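Local coordinates for Hpy188I (Helicobacter pylori, PDB 3OQG), which cleaves DNA as a homodimeric GIY-YIG restriction endonuclease that recognises a short pseudopalindromic sequence, at residues I58-I61 / N65-N68; Y73-V76 / I81-I84; G85-I88 / K93-Q96; P139-F144 / Y148-S153; E164-I167 / K173-G176. One frame throughout, in Å; residues are numbered along the deposited sequence. Where two conformers were deposited one is given.

Interaction 1 (I58-I61 / N65-N68)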
# COMPACT_ATOMS: atom_id res chain seq x y z
N ILE A 58 -5.50 -6.83 -20.96
CA ILE A 58 -6.37 -7.79 -20.24
C ILE A 58 -7.37 -8.43 -21.18
O ILE A 58 -8.08 -7.73 -21.95
CB ILE A 58 -7.17 -7.12 -19.08
CG1 ILE A 58 -6.23 -6.56 -18.00
CG2 ILE A 58 -8.21 -8.08 -18.44
CD1 ILE A 58 -6.91 -5.58 -17.07
N ASN A 59 -7.43 -9.76 -21.12
CA ASN A 59 -8.49 -10.54 -21.76
C ASN A 59 -9.47 -10.90 -20.66
O ASN A 59 -9.17 -11.75 -19.84
CB ASN A 59 -7.94 -11.84 -22.37
CG ASN A 59 -9.05 -12.80 -22.80
OD1 ASN A 59 -10.06 -12.38 -23.34
ND2 ASN A 59 -8.83 -14.10 -22.61
N ALA A 60 -10.62 -10.23 -20.63
CA ALA A 60 -11.64 -10.50 -19.61
C ALA A 60 -12.26 -11.87 -19.83
O ALA A 60 -12.67 -12.20 -20.94
CB ALA A 60 -12.75 -9.42 -19.66
N ILE A 61 -12.38 -12.66 -18.77
CA ILE A 61 -12.95 -14.00 -18.88
C ILE A 61 -14.22 -14.12 -18.06
O ILE A 61 -15.29 -14.37 -18.63
CB ILE A 61 -11.90 -15.11 -18.54
CG1 ILE A 61 -10.78 -15.12 -19.58
CG2 ILE A 61 -12.57 -16.49 -18.50
CD1 ILE A 61 -9.63 -16.07 -19.25
N ASN A 65 -17.46 -10.63 -12.91
CA ASN A 65 -16.56 -10.26 -11.80
C ASN A 65 -15.46 -9.27 -12.13
O ASN A 65 -14.63 -8.94 -11.27
CB ASN A 65 -15.94 -11.53 -11.21
CG ASN A 65 -16.84 -12.20 -10.23
OD1 ASN A 65 -17.54 -11.53 -9.48
ND2 ASN A 65 -16.84 -13.53 -10.23
N MSE A 66 -15.45 -8.75 -13.34
CA MSE A 66 -14.40 -7.82 -13.74
C MSE A 66 -14.44 -6.47 -13.01
O MSE A 66 -13.42 -5.79 -12.92
CB MSE A 66 -14.43 -7.59 -15.26
CG MSE A 66 -14.08 -8.82 -16.05
SE MSE A 66 -12.31 -9.56 -15.69
CE MSE A 66 -11.18 -7.99 -16.12
N LYS A 67 -15.61 -6.07 -12.52
CA LYS A 67 -15.74 -4.83 -11.73
C LYS A 67 -15.90 -5.11 -10.21
O LYS A 67 -16.07 -4.18 -9.42
CB LYS A 67 -16.86 -3.92 -12.30
CG LYS A 67 -16.52 -3.35 -13.71
CD LYS A 67 -17.60 -2.38 -14.30
CE LYS A 67 -17.05 -1.62 -15.53
NZ LYS A 67 -17.97 -0.55 -16.10
N ASN A 68 -15.83 -6.38 -9.82
CA ASN A 68 -15.88 -6.79 -8.41
C ASN A 68 -14.61 -6.38 -7.66
O ASN A 68 -13.51 -6.56 -8.17
CB ASN A 68 -16.06 -8.30 -8.28
CG ASN A 68 -17.50 -8.72 -8.09
OD1 ASN A 68 -18.43 -7.99 -8.42
ND2 ASN A 68 -17.69 -9.92 -7.56

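Interaction 2 (Y73-V76 / I81-I84). With nucleotides of chain C.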
# COMPACT_ATOMS: atom_id res chain seq x y z
N TYR A 73 -5.69 -12.98 -5.84
CA TYR A 73 -5.40 -13.49 -7.17
C TYR A 73 -4.13 -14.30 -7.23
O TYR A 73 -3.23 -14.15 -6.38
CB TYR A 73 -5.36 -12.36 -8.20
CG TYR A 73 -4.31 -11.32 -7.93
CD1 TYR A 73 -4.62 -10.16 -7.25
CD2 TYR A 73 -2.99 -11.49 -8.37
CE1 TYR A 73 -3.64 -9.17 -7.00
CE2 TYR A 73 -2.03 -10.53 -8.17
CZ TYR A 73 -2.34 -9.38 -7.47
OH TYR A 73 -1.38 -8.45 -7.23
N VAL A 74 -4.07 -15.19 -8.22
CA VAL A 74 -2.90 -16.01 -8.50
C VAL A 74 -2.58 -15.84 -9.97
O VAL A 74 -3.45 -16.02 -10.81
CB VAL A 74 -3.15 -17.52 -8.20
CG1 VAL A 74 -1.84 -18.35 -8.34
CG2 VAL A 74 -3.77 -17.68 -6.78
N PHE A 75 -1.34 -15.44 -10.26
CA PHE A 75 -0.80 -15.33 -11.61
C PHE A 75 -0.13 -16.65 -11.95
O PHE A 75 0.80 -17.09 -11.25
CB PHE A 75 0.24 -14.21 -11.69
CG PHE A 75 -0.32 -12.81 -11.72
CD1 PHE A 75 -1.69 -12.54 -11.65
CD2 PHE A 75 0.55 -11.73 -11.78
CE1 PHE A 75 -2.19 -11.23 -11.71
CE2 PHE A 75 0.06 -10.42 -11.82
CZ PHE A 75 -1.31 -10.17 -11.77
N VAL A 76 -0.58 -17.26 -13.03
CA VAL A 76 -0.07 -18.57 -13.45
C VAL A 76 0.47 -18.44 -14.86
O VAL A 76 -0.20 -17.90 -15.76
CB VAL A 76 -1.18 -19.64 -13.37
CG1 VAL A 76 -0.68 -21.03 -13.84
CG2 VAL A 76 -1.71 -19.70 -11.95
N ILE A 81 2.79 -21.29 -10.67
CA ILE A 81 2.38 -20.15 -9.86
C ILE A 81 3.53 -19.15 -9.77
O ILE A 81 4.58 -19.44 -9.18
CB ILE A 81 1.93 -20.58 -8.45
CG1 ILE A 81 0.66 -21.42 -8.59
CG2 ILE A 81 1.67 -19.34 -7.55
CD1 ILE A 81 0.17 -22.02 -7.28
N PHE A 82 3.33 -17.98 -10.37
CA PHE A 82 4.34 -16.93 -10.37
C PHE A 82 4.17 -16.04 -9.13
O PHE A 82 5.14 -15.65 -8.52
CB PHE A 82 4.21 -16.08 -11.64
CG PHE A 82 4.94 -14.79 -11.59
CD1 PHE A 82 6.31 -14.74 -11.82
CD2 PHE A 82 4.27 -13.61 -11.29
CE1 PHE A 82 7.02 -13.51 -11.74
CE2 PHE A 82 4.96 -12.38 -11.25
CZ PHE A 82 6.33 -12.34 -11.48
N LYS A 83 2.93 -15.71 -8.81
CA LYS A 83 2.64 -14.94 -7.61
C LYS A 83 1.21 -15.09 -7.10
O LYS A 83 0.32 -15.50 -7.83
CB LYS A 83 3.04 -13.47 -7.78
CG LYS A 83 2.02 -12.52 -8.28
CD LYS A 83 2.47 -11.04 -8.02
CE LYS A 83 2.15 -10.47 -6.63
NZ LYS A 83 2.50 -9.00 -6.51
N ILE A 84 1.05 -14.76 -5.82
CA ILE A 84 -0.23 -14.64 -5.15
C ILE A 84 -0.25 -13.23 -4.61
O ILE A 84 0.72 -12.79 -4.01
CB ILE A 84 -0.41 -15.66 -4.02
CG1 ILE A 84 -0.30 -17.09 -4.55
CG2 ILE A 84 -1.76 -15.42 -3.30
CD1 ILE A 84 -0.05 -18.14 -3.47
P DG C 6 0.56 -7.07 -3.87
OP1 DG C 6 -0.30 -8.25 -3.68
OP2 DG C 6 1.42 -6.96 -5.07
O5' DG C 6 -0.35 -5.77 -3.76
C5' DG C 6 -0.80 -5.34 -2.48
C4' DG C 6 -1.24 -3.90 -2.52
O4' DG C 6 -0.12 -3.02 -2.81
C3' DG C 6 -2.31 -3.59 -3.57
O3' DG C 6 -3.36 -2.85 -2.96
C2' DG C 6 -1.58 -2.71 -4.58
C1' DG C 6 -0.60 -2.01 -3.67
N9 DG C 6 0.53 -1.37 -4.33
C8 DG C 6 1.51 -1.95 -5.10
N7 DG C 6 2.34 -1.08 -5.62
C5 DG C 6 1.89 0.15 -5.14
C6 DG C 6 2.38 1.46 -5.37
O6 DG C 6 3.34 1.82 -6.08
N1 DG C 6 1.62 2.42 -4.69
C2 DG C 6 0.53 2.14 -3.91
N2 DG C 6 -0.09 3.19 -3.34
N3 DG C 6 0.07 0.92 -3.69
C4 DG C 6 0.79 -0.01 -4.34

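Interaction 3 (G85-I88 / K93-Q96). With nucleotides of chain C.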
# COMPACT_ATOMS: atom_id res chain seq x y z
N GLY A 85 -1.34 -12.51 -4.88
CA GLY A 85 -1.51 -11.14 -4.39
C GLY A 85 -2.94 -10.83 -4.01
O GLY A 85 -3.81 -11.69 -4.08
N HIS A 86 -3.20 -9.59 -3.62
CA HIS A 86 -4.55 -9.18 -3.34
C HIS A 86 -4.76 -7.73 -3.78
O HIS A 86 -3.80 -6.95 -3.97
CB HIS A 86 -4.86 -9.32 -1.84
CG HIS A 86 -4.38 -8.15 -1.03
ND1 HIS A 86 -3.08 -8.02 -0.61
CD2 HIS A 86 -5.02 -7.02 -0.65
CE1 HIS A 86 -2.94 -6.88 0.05
NE2 HIS A 86 -4.10 -6.24 0.02
N SER A 87 -6.03 -7.38 -3.89
CA SER A 87 -6.44 -6.02 -4.17
C SER A 87 -7.80 -5.71 -3.57
O SER A 87 -8.72 -6.54 -3.65
CB SER A 87 -6.51 -5.76 -5.66
OG SER A 87 -6.83 -4.40 -5.92
N ILE A 88 -7.94 -4.51 -3.00
CA ILE A 88 -9.26 -4.00 -2.59
C ILE A 88 -10.02 -3.38 -3.77
O ILE A 88 -11.16 -2.98 -3.63
CB ILE A 88 -9.17 -3.00 -1.42
CG1 ILE A 88 -8.52 -1.67 -1.87
CG2 ILE A 88 -8.42 -3.67 -0.26
CD1 ILE A 88 -8.51 -0.53 -0.86
N LYS A 93 -7.91 -2.32 -12.12
CA LYS A 93 -7.11 -1.29 -11.44
C LYS A 93 -5.77 -1.85 -10.94
O LYS A 93 -4.72 -1.17 -11.01
CB LYS A 93 -7.91 -0.64 -10.31
CG LYS A 93 -9.06 0.25 -10.81
CD LYS A 93 -9.58 1.07 -9.65
CE LYS A 93 -10.86 1.77 -9.96
NZ LYS A 93 -11.31 2.53 -8.75
N ARG A 94 -5.77 -3.08 -10.43
CA ARG A 94 -4.53 -3.69 -9.99
C ARG A 94 -3.58 -3.87 -11.17
O ARG A 94 -2.38 -3.66 -11.04
CB ARG A 94 -4.75 -5.02 -9.26
CG ARG A 94 -3.44 -5.67 -8.74
CD ARG A 94 -2.76 -4.79 -7.68
NE ARG A 94 -1.43 -5.21 -7.22
CZ ARG A 94 -0.27 -4.77 -7.72
NH1 ARG A 94 -0.25 -3.93 -8.72
NH2 ARG A 94 0.88 -5.16 -7.17
N VAL A 95 -4.11 -4.29 -12.32
CA VAL A 95 -3.28 -4.38 -13.53
C VAL A 95 -2.76 -3.01 -13.98
O VAL A 95 -1.60 -2.89 -14.35
CB VAL A 95 -4.03 -5.11 -14.65
CG1 VAL A 95 -3.22 -5.05 -15.99
CG2 VAL A 95 -4.31 -6.54 -14.21
N GLN A 96 -3.62 -1.99 -13.97
CA GLN A 96 -3.25 -0.57 -14.16
C GLN A 96 -2.02 -0.24 -13.30
O GLN A 96 -1.00 0.27 -13.77
CB GLN A 96 -4.49 0.24 -13.75
CG GLN A 96 -4.53 1.68 -14.09
CD GLN A 96 -5.97 2.17 -13.81
OE1 GLN A 96 -6.18 3.04 -12.97
NE2 GLN A 96 -6.97 1.51 -14.44
P DG C 6 0.56 -7.07 -3.87
OP1 DG C 6 -0.30 -8.25 -3.68
OP2 DG C 6 1.42 -6.96 -5.07
O5' DG C 6 -0.35 -5.77 -3.76
C5' DG C 6 -0.80 -5.34 -2.48
C4' DG C 6 -1.24 -3.90 -2.52
O4' DG C 6 -0.12 -3.02 -2.81
C3' DG C 6 -2.31 -3.59 -3.57
O3' DG C 6 -3.36 -2.85 -2.96
C2' DG C 6 -1.58 -2.71 -4.58
C1' DG C 6 -0.60 -2.01 -3.67
N9 DG C 6 0.53 -1.37 -4.33
C8 DG C 6 1.51 -1.95 -5.10
N7 DG C 6 2.34 -1.08 -5.62
C5 DG C 6 1.89 0.15 -5.14
C6 DG C 6 2.38 1.46 -5.37
O6 DG C 6 3.34 1.82 -6.08
N1 DG C 6 1.62 2.42 -4.69
C2 DG C 6 0.53 2.14 -3.91
N2 DG C 6 -0.09 3.19 -3.34
N3 DG C 6 0.07 0.92 -3.69
C4 DG C 6 0.79 -0.01 -4.34
P DA C 7 -4.63 -2.40 -3.82
OP1 DA C 7 -5.83 -2.83 -3.08
OP2 DA C 7 -4.45 -2.81 -5.24
O5' DA C 7 -4.55 -0.81 -3.77
C5' DA C 7 -4.52 -0.14 -2.51
C4' DA C 7 -4.66 1.36 -2.69
O4' DA C 7 -3.48 1.90 -3.31
C3' DA C 7 -5.84 1.81 -3.55
O3' DA C 7 -6.48 2.94 -2.92
C2' DA C 7 -5.21 2.20 -4.87
C1' DA C 7 -3.80 2.62 -4.49
N9 DA C 7 -2.80 2.30 -5.50
C8 DA C 7 -2.44 1.04 -5.94
N7 DA C 7 -1.52 1.04 -6.87
C5 DA C 7 -1.24 2.39 -7.06
C6 DA C 7 -0.35 3.06 -7.92
N6 DA C 7 0.46 2.44 -8.79
N1 DA C 7 -0.32 4.41 -7.85
C2 DA C 7 -1.13 5.03 -6.98
N3 DA C 7 -2.00 4.51 -6.13
C4 DA C 7 -2.01 3.17 -6.21
P DC C 9 -7.67 9.78 -6.04
OP1 DC C 9 -7.71 10.97 -5.16
OP2 DC C 9 -8.94 9.07 -6.36
O5' DC C 9 -6.95 10.19 -7.40
C5' DC C 9 -5.66 10.78 -7.40
C4' DC C 9 -5.13 10.93 -8.81
O4' DC C 9 -4.78 9.66 -9.41
C3' DC C 9 -6.07 11.62 -9.80
O3' DC C 9 -5.52 12.86 -10.22
C2' DC C 9 -6.10 10.69 -11.00
C1' DC C 9 -4.84 9.87 -10.80
N1 DC C 9 -4.87 8.56 -11.49
C2 DC C 9 -3.97 8.35 -12.53
O2 DC C 9 -3.15 9.24 -12.80
N3 DC C 9 -4.01 7.18 -13.20
C4 DC C 9 -4.89 6.25 -12.86
N4 DC C 9 -4.90 5.11 -13.57
C5 DC C 9 -5.81 6.43 -11.78
C6 DC C 9 -5.76 7.60 -11.13

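Interaction 4 (P139-F144 / Y148-S153)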
# COMPACT_ATOMS: atom_id res chain seq x y z
N PRO A 139 -17.61 -8.26 5.22
CA PRO A 139 -18.41 -8.00 6.40
C PRO A 139 -19.09 -6.64 6.34
O PRO A 139 -18.65 -5.75 5.61
CB PRO A 139 -17.36 -8.00 7.52
CG PRO A 139 -16.15 -7.53 6.89
CD PRO A 139 -16.17 -8.12 5.51
N THR A 140 -20.15 -6.48 7.11
CA THR A 140 -20.76 -5.18 7.32
C THR A 140 -20.12 -4.55 8.55
O THR A 140 -19.78 -5.24 9.51
CB THR A 140 -22.28 -5.28 7.52
OG1 THR A 140 -22.55 -6.01 8.72
CG2 THR A 140 -22.93 -5.97 6.34
N TYR A 141 -19.91 -3.24 8.50
CA TYR A 141 -19.32 -2.51 9.63
C TYR A 141 -19.92 -1.13 9.76
O TYR A 141 -20.52 -0.62 8.81
CB TYR A 141 -17.79 -2.45 9.52
CG TYR A 141 -17.22 -1.79 8.28
CD1 TYR A 141 -16.90 -0.43 8.27
CD2 TYR A 141 -16.94 -2.53 7.13
CE1 TYR A 141 -16.33 0.17 7.14
CE2 TYR A 141 -16.39 -1.92 6.00
CZ TYR A 141 -16.09 -0.57 6.02
OH TYR A 141 -15.54 0.03 4.92
N THR A 142 -19.77 -0.56 10.94
CA THR A 142 -20.34 0.74 11.26
C THR A 142 -19.25 1.76 11.52
O THR A 142 -18.25 1.47 12.18
CB THR A 142 -21.26 0.65 12.49
OG1 THR A 142 -22.30 -0.30 12.24
CG2 THR A 142 -21.89 2.01 12.80
N LEU A 143 -19.43 2.95 10.97
CA LEU A 143 -18.54 4.08 11.20
C LEU A 143 -19.40 5.32 11.33
O LEU A 143 -20.13 5.68 10.40
CB LEU A 143 -17.56 4.26 10.04
CG LEU A 143 -16.37 3.30 9.91
CD1 LEU A 143 -15.64 3.57 8.61
CD2 LEU A 143 -15.42 3.44 11.10
N PHE A 144 -19.33 5.97 12.49
CA PHE A 144 -20.05 7.21 12.73
C PHE A 144 -21.54 7.04 12.43
O PHE A 144 -22.17 7.90 11.80
CB PHE A 144 -19.42 8.33 11.90
CG PHE A 144 -17.92 8.33 11.96
CD1 PHE A 144 -17.26 8.56 13.17
CD2 PHE A 144 -17.16 8.09 10.83
CE1 PHE A 144 -15.88 8.56 13.24
CE2 PHE A 144 -15.76 8.09 10.88
CZ PHE A 144 -15.12 8.32 12.09
N TYR A 148 -21.51 0.07 6.30
CA TYR A 148 -20.74 -0.15 5.08
C TYR A 148 -20.58 -1.64 4.85
O TYR A 148 -20.56 -2.42 5.79
CB TYR A 148 -19.35 0.49 5.22
CG TYR A 148 -19.41 1.98 5.38
CD1 TYR A 148 -19.32 2.82 4.26
CD2 TYR A 148 -19.57 2.56 6.63
CE1 TYR A 148 -19.39 4.20 4.40
CE2 TYR A 148 -19.65 3.93 6.77
CZ TYR A 148 -19.56 4.74 5.65
OH TYR A 148 -19.63 6.10 5.79
N GLN A 149 -20.47 -2.02 3.59
CA GLN A 149 -20.05 -3.37 3.24
C GLN A 149 -19.23 -3.23 1.98
O GLN A 149 -19.77 -3.00 0.91
CB GLN A 149 -21.24 -4.29 3.01
CG GLN A 149 -20.85 -5.75 2.75
CD GLN A 149 -22.05 -6.62 2.46
OE1 GLN A 149 -22.97 -6.21 1.74
NE2 GLN A 149 -22.06 -7.83 3.02
N ASP A 150 -17.92 -3.31 2.12
CA ASP A 150 -17.05 -3.13 0.97
C ASP A 150 -15.72 -3.83 1.18
O ASP A 150 -15.57 -4.60 2.15
CB ASP A 150 -16.88 -1.63 0.68
CG ASP A 150 -16.33 -0.86 1.86
OD1 ASP A 150 -15.57 -1.45 2.65
OD2 ASP A 150 -16.69 0.32 2.00
N SER A 151 -14.77 -3.55 0.30
CA SER A 151 -13.49 -4.23 0.29
C SER A 151 -12.46 -3.55 1.18
O SER A 151 -11.38 -4.09 1.36
CB SER A 151 -12.95 -4.25 -1.13
OG SER A 151 -12.84 -2.92 -1.62
N PHE A 152 -12.79 -2.38 1.72
CA PHE A 152 -11.82 -1.55 2.44
C PHE A 152 -11.61 -2.03 3.87
O PHE A 152 -12.57 -2.52 4.52
CB PHE A 152 -12.31 -0.09 2.51
CG PHE A 152 -12.07 0.72 1.26
CD1 PHE A 152 -12.07 0.17 -0.01
CD2 PHE A 152 -11.84 2.09 1.38
CE1 PHE A 152 -11.83 0.96 -1.12
CE2 PHE A 152 -11.63 2.89 0.28
CZ PHE A 152 -11.61 2.33 -0.98
N SER A 153 -10.41 -1.84 4.39
CA SER A 153 -10.18 -1.92 5.84
C SER A 153 -10.99 -0.81 6.50
O SER A 153 -11.28 0.21 5.87
CB SER A 153 -8.71 -1.75 6.20
OG SER A 153 -8.23 -0.44 5.96
O HOH W 1 -16.50 -4.70 4.67
O HOH W 2 -19.60 7.15 8.31

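Interaction 5 (E164-I167 / K173-G176)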
# COMPACT_ATOMS: atom_id res chain seq x y z
N GLU A 164 -13.15 13.23 2.82
CA GLU A 164 -14.18 13.77 1.95
C GLU A 164 -15.05 14.79 2.70
O GLU A 164 -15.45 15.79 2.12
CB GLU A 164 -14.97 12.65 1.26
CG GLU A 164 -14.18 12.06 0.08
CD GLU A 164 -14.96 11.07 -0.78
OE1 GLU A 164 -14.30 10.22 -1.42
OE2 GLU A 164 -16.21 11.15 -0.82
N ASN A 165 -15.30 14.55 3.99
CA ASN A 165 -16.02 15.51 4.85
C ASN A 165 -15.17 16.76 5.09
O ASN A 165 -15.67 17.88 5.05
CB ASN A 165 -16.40 14.87 6.20
CG ASN A 165 -17.33 15.75 7.03
OD1 ASN A 165 -18.51 15.91 6.70
ND2 ASN A 165 -16.82 16.31 8.12
N PHE A 166 -13.88 16.55 5.34
CA PHE A 166 -12.92 17.65 5.52
C PHE A 166 -12.94 18.60 4.31
O PHE A 166 -12.99 19.81 4.47
CB PHE A 166 -11.52 17.06 5.70
CG PHE A 166 -10.46 18.06 6.04
CD1 PHE A 166 -10.05 18.24 7.36
CD2 PHE A 166 -9.81 18.77 5.05
CE1 PHE A 166 -9.06 19.13 7.68
CE2 PHE A 166 -8.80 19.66 5.37
CZ PHE A 166 -8.42 19.83 6.68
N ILE A 167 -12.95 18.03 3.11
CA ILE A 167 -12.93 18.79 1.87
C ILE A 167 -14.21 19.63 1.70
O ILE A 167 -14.16 20.78 1.26
CB ILE A 167 -12.74 17.83 0.65
CG1 ILE A 167 -11.28 17.35 0.60
CG2 ILE A 167 -13.12 18.52 -0.65
CD1 ILE A 167 -11.06 16.04 -0.19
N LYS A 173 -7.73 19.85 0.91
CA LYS A 173 -7.15 18.75 1.67
C LYS A 173 -5.96 19.31 2.43
O LYS A 173 -5.41 20.33 2.04
CB LYS A 173 -6.62 17.64 0.76
CG LYS A 173 -7.68 16.77 0.11
CD LYS A 173 -7.03 15.69 -0.77
CE LYS A 173 -6.65 16.24 -2.15
NZ LYS A 173 -5.43 17.13 -2.15
N PRO A 174 -5.54 18.63 3.52
CA PRO A 174 -4.31 19.08 4.16
C PRO A 174 -3.13 19.07 3.19
O PRO A 174 -3.07 18.23 2.30
CB PRO A 174 -4.09 18.03 5.25
CG PRO A 174 -5.48 17.50 5.53
CD PRO A 174 -6.16 17.50 4.22
N ILE A 175 -2.21 20.00 3.39
CA ILE A 175 -1.03 20.12 2.55
C ILE A 175 -0.22 18.82 2.38
O ILE A 175 0.33 18.55 1.29
CB ILE A 175 -0.12 21.28 3.05
CG1 ILE A 175 0.94 21.62 2.00
CG2 ILE A 175 0.51 20.97 4.42
CD1 ILE A 175 1.42 23.05 2.13
N GLY A 176 -0.19 18.01 3.43
CA GLY A 176 0.52 16.72 3.39
C GLY A 176 -0.18 15.57 2.68
O GLY A 176 0.39 14.48 2.59

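Interaction 1 (I58-I61 / N65-N68)
Ile58 meets Met66, deposited as selenomethionine, through its short branch: CG2 lies anti to the backbone N (chi1 -63° for CG1) and comes 3.8 Å from the Met66 CE methyl, the two side chains running antiparallel past one another. Ile58 also packs on helix 91-98, its CD1 reaching Val95 and its side chain touching Thr92. A beta-branched residue suits this strand position because it can serve two neighbours at once. Asn59 faces the other side of the strand, its ND2 bonded to Glu46 of strand 42-50. Strand 55-60 is an outermost strand of the five-stranded antiparallel sheet, and the chain leaving it loops back so that a type I turn, Asn65 to Asn68, stands beside its end, closed by Asn68 N to Asn65 O at 3.2 Å. Ala60 has just a methyl to offer, which leaves room for the long chain opposite; its CB is 3.9 Å from Met66 CG and 4.0 Å from SE. Bends at chi2 and chi3 fold the flexible Met66 chain against this methyl. The CB of Ile61 points away, and its side chain packs on Leu43 and Glu46; it approaches with its backbone, N lying 4.4 Å from Met66 SE.

Interaction 2 (Y73-V76 / I81-I84)
Phe75 exchanges backbone hydrogen bonds with two successive residues of the partner strand. Its N-H is given to Lys83 O at 2.9 Å, while its carbonyl O accepts Phe82 N at 2.8 Å, so Phe82 and Lys83 together face one residue: a classic beta bulge, with Phe82 in a helix-like backbone conformation (psi -43°). Lys83 O also receives a CA-H contact from Val74 CA at 3.3 Å, and Tyr73 O one from Ile84 CA at 3.3 Å. Further backbone bonds join Tyr73 to Gly85, Val74 to Tyr132, Val76 to Gln130 and Ile81 to Ile30. The bulge brings the Phe82 and Lys83 side chains alongside Phe75. Phe82 sets its ring edge near the Phe75 CB, and the aliphatic part of Lys83 runs past the Phe75 ring, CG to CD2 3.9 Å, before bending at chi3 toward the DNA. There NZ donates to OP2 of DG6 of chain C at 2.7 Å and also bonds to Tyr98 OH. Tyr73 OH is bonded to that same Tyr98 hydroxyl and stands 3.7 Å from OP1 of DG6; lysine and tyrosine thus bring polar ends to a phosphate. Tyr73 appears to end the counterpart of the GIY motif, and Lys83, Ile84 and Gly85 to stand in the YIG positions, lysine replacing tyrosine. On the other face Val74 CG1 packs on Ile81 CG2 at 3.7 Å, branched residues filling a sheet surface. Strand 129-134 lines the other edge of strand 71-77, helix 113-125 lies against Phe82, and Pro174, Ile175 and Leu163 of the second subunit pack on strand 80-87.

Interaction 3 (G85-I88 / K93-Q96)
Ser87 and Arg94 barely touch, Ser87 OG lying 4.0 Å from Arg94 CB, yet they are linked by the DNA strand that both hold. The Ser87 rotation (chi1 -176°) carries OG to the phosphate of DA7 of chain C, where it donates to OP2 at 2.9 Å; OG is also bonded to Thr89 OG1. Arg94 bends at chi2 and sends NH2 to OP2 of DG6 at 2.8 Å, while C2' of the DG6 sugar lies over one guanidinium face, 3.6 Å above it. A long cationic side chain suits this reach from the helix to the phosphate. Asn115, bonded to NH1, and Tyr98, in a cation-pi contact, help to position it. The hairpin strand followed by a helix carrying such an arginine is the core arrangement of GIY-YIG nucleases, in which this arginine probably serves the active site. Backbone groups of 85-88 share in the grip: Gly85, with no side chain in the way, lets OP1 of DG6 come 3.2 Å from its CA; His86 N also bonds OP1, and Ile88 N holds OP1 of DA7 at 2.7 Å. His86 CB points away from the helix segment, and ND1 bonds Glu159 of the second subunit; both are calcium ligands seen in a structure of this protein, though no calcium is bound to this chain here.

Interaction 4 (P139-F144 / Y148-S153)
Tyr141 and Tyr148 form a hydrogen-bonded antiparallel pair, Tyr141 N reaching Tyr148 O at 2.9 Å and Tyr148 N returning to Tyr141 O at 2.8 Å. On the face they share, Tyr141 CG stands between its own N and carbonyl carbon (chi1 59°), which swings the ring across to the partner strand. Tyr148 CB then sits over one face of that ring in a CH-pi contact, 3.7 Å from the centroid. The two ring planes are only 20° apart, but their centroids lie 5.6 Å from each other, so this is no true stack. Leu143 supplies a flexible apolar neighbour, its CB 3.9 Å from Tyr148 CE2. This two-stranded hairpin, 140-143 with 146-149, stands apart from the main sheet and leads into helix 154-170, at whose N-cap Ser153 bonds Lys156 N through OG. Between hairpin and helix, Asp150 holds the chain in an Asx turn. Its OD1 takes the Tyr141 hydroxyl at 2.7 Å on the syn side, and Phe152 N at 3.1 Å from above the carboxylate plane; OD2 is salt-bridged to Arg157. An acid suits the spot because its two oxygens can meet all three donors. Phe152 adds a cation-pi contact with that Arg157. One water donates to both Pro139 O, at 2.6 Å, and Asp150 O, and another joins Leu143 O to Tyr148 OH. Beyond the hairpin pair, Phe144 inserts its ring among Tyr37, Tyr40 and Phe134 of the second subunit.

Interaction 5 (E164-I167 / K173-G176)
Phe166 lays one face of its ring against Pro174, the two side chains approaching head-on. Pro174 CG stands over that face in a CH-pi contact, 4.3 Å from the centroid and 28° off the normal, while Pro174 CD approaches Phe166 CE2 at 3.6 Å. With CG anti to the backbone N (chi1 -174°), the ring extends from helix 154-170 toward the chain that returns past it. Proline suits the partner's place, being compact and rigid, with polarised C-H groups that meet an aromatic face well. His170 makes an edge-to-face contact with the same Phe166 ring.

Aliphatic contact is the second kind. Ile167 and Lys173 run alongside each other, Ile167 CD1 pressing on Lys173 CG at 3.5 Å, tighter than usual for two carbons. Lysine offers its methylene chain here: the contact uses CG and CD, and the chain bends at chi3 and chi4 beyond them.

Nearby, the second subunit receives the C-terminal tail, Pro174 packing on Phe82 there. The pairing between the two segments is thus apolar throughout, holding the tail against its own helix by shape and dispersion, while Ile175 N and Asn165 ND2 make hydrogen bonds to Glu29 and Glu36 of the second subunit.

Overall arrangement
From the N terminus, interaction 1 closes the loop after edge strand 55-60 and ties its turn to the main sheet. Interaction 2 then closes the hairpin 71-77/80-87, and interaction 3 takes over on strand 80-87 to join it to helix 91-98. Interactions 2 and 3 touch through Tyr73 and Arg94, while Ile58 of interaction 1 packs on Val95 of interaction 3. Interaction 4 closes the separate hairpin 140-143/146-149 and meets interaction 3 where Ile88 O bonds Ser151 OG. Interaction 5 folds the C-terminal tail onto helix 154-170. All five lie in series, none enclosing another. Interactions 2 to 5 also touch the second subunit.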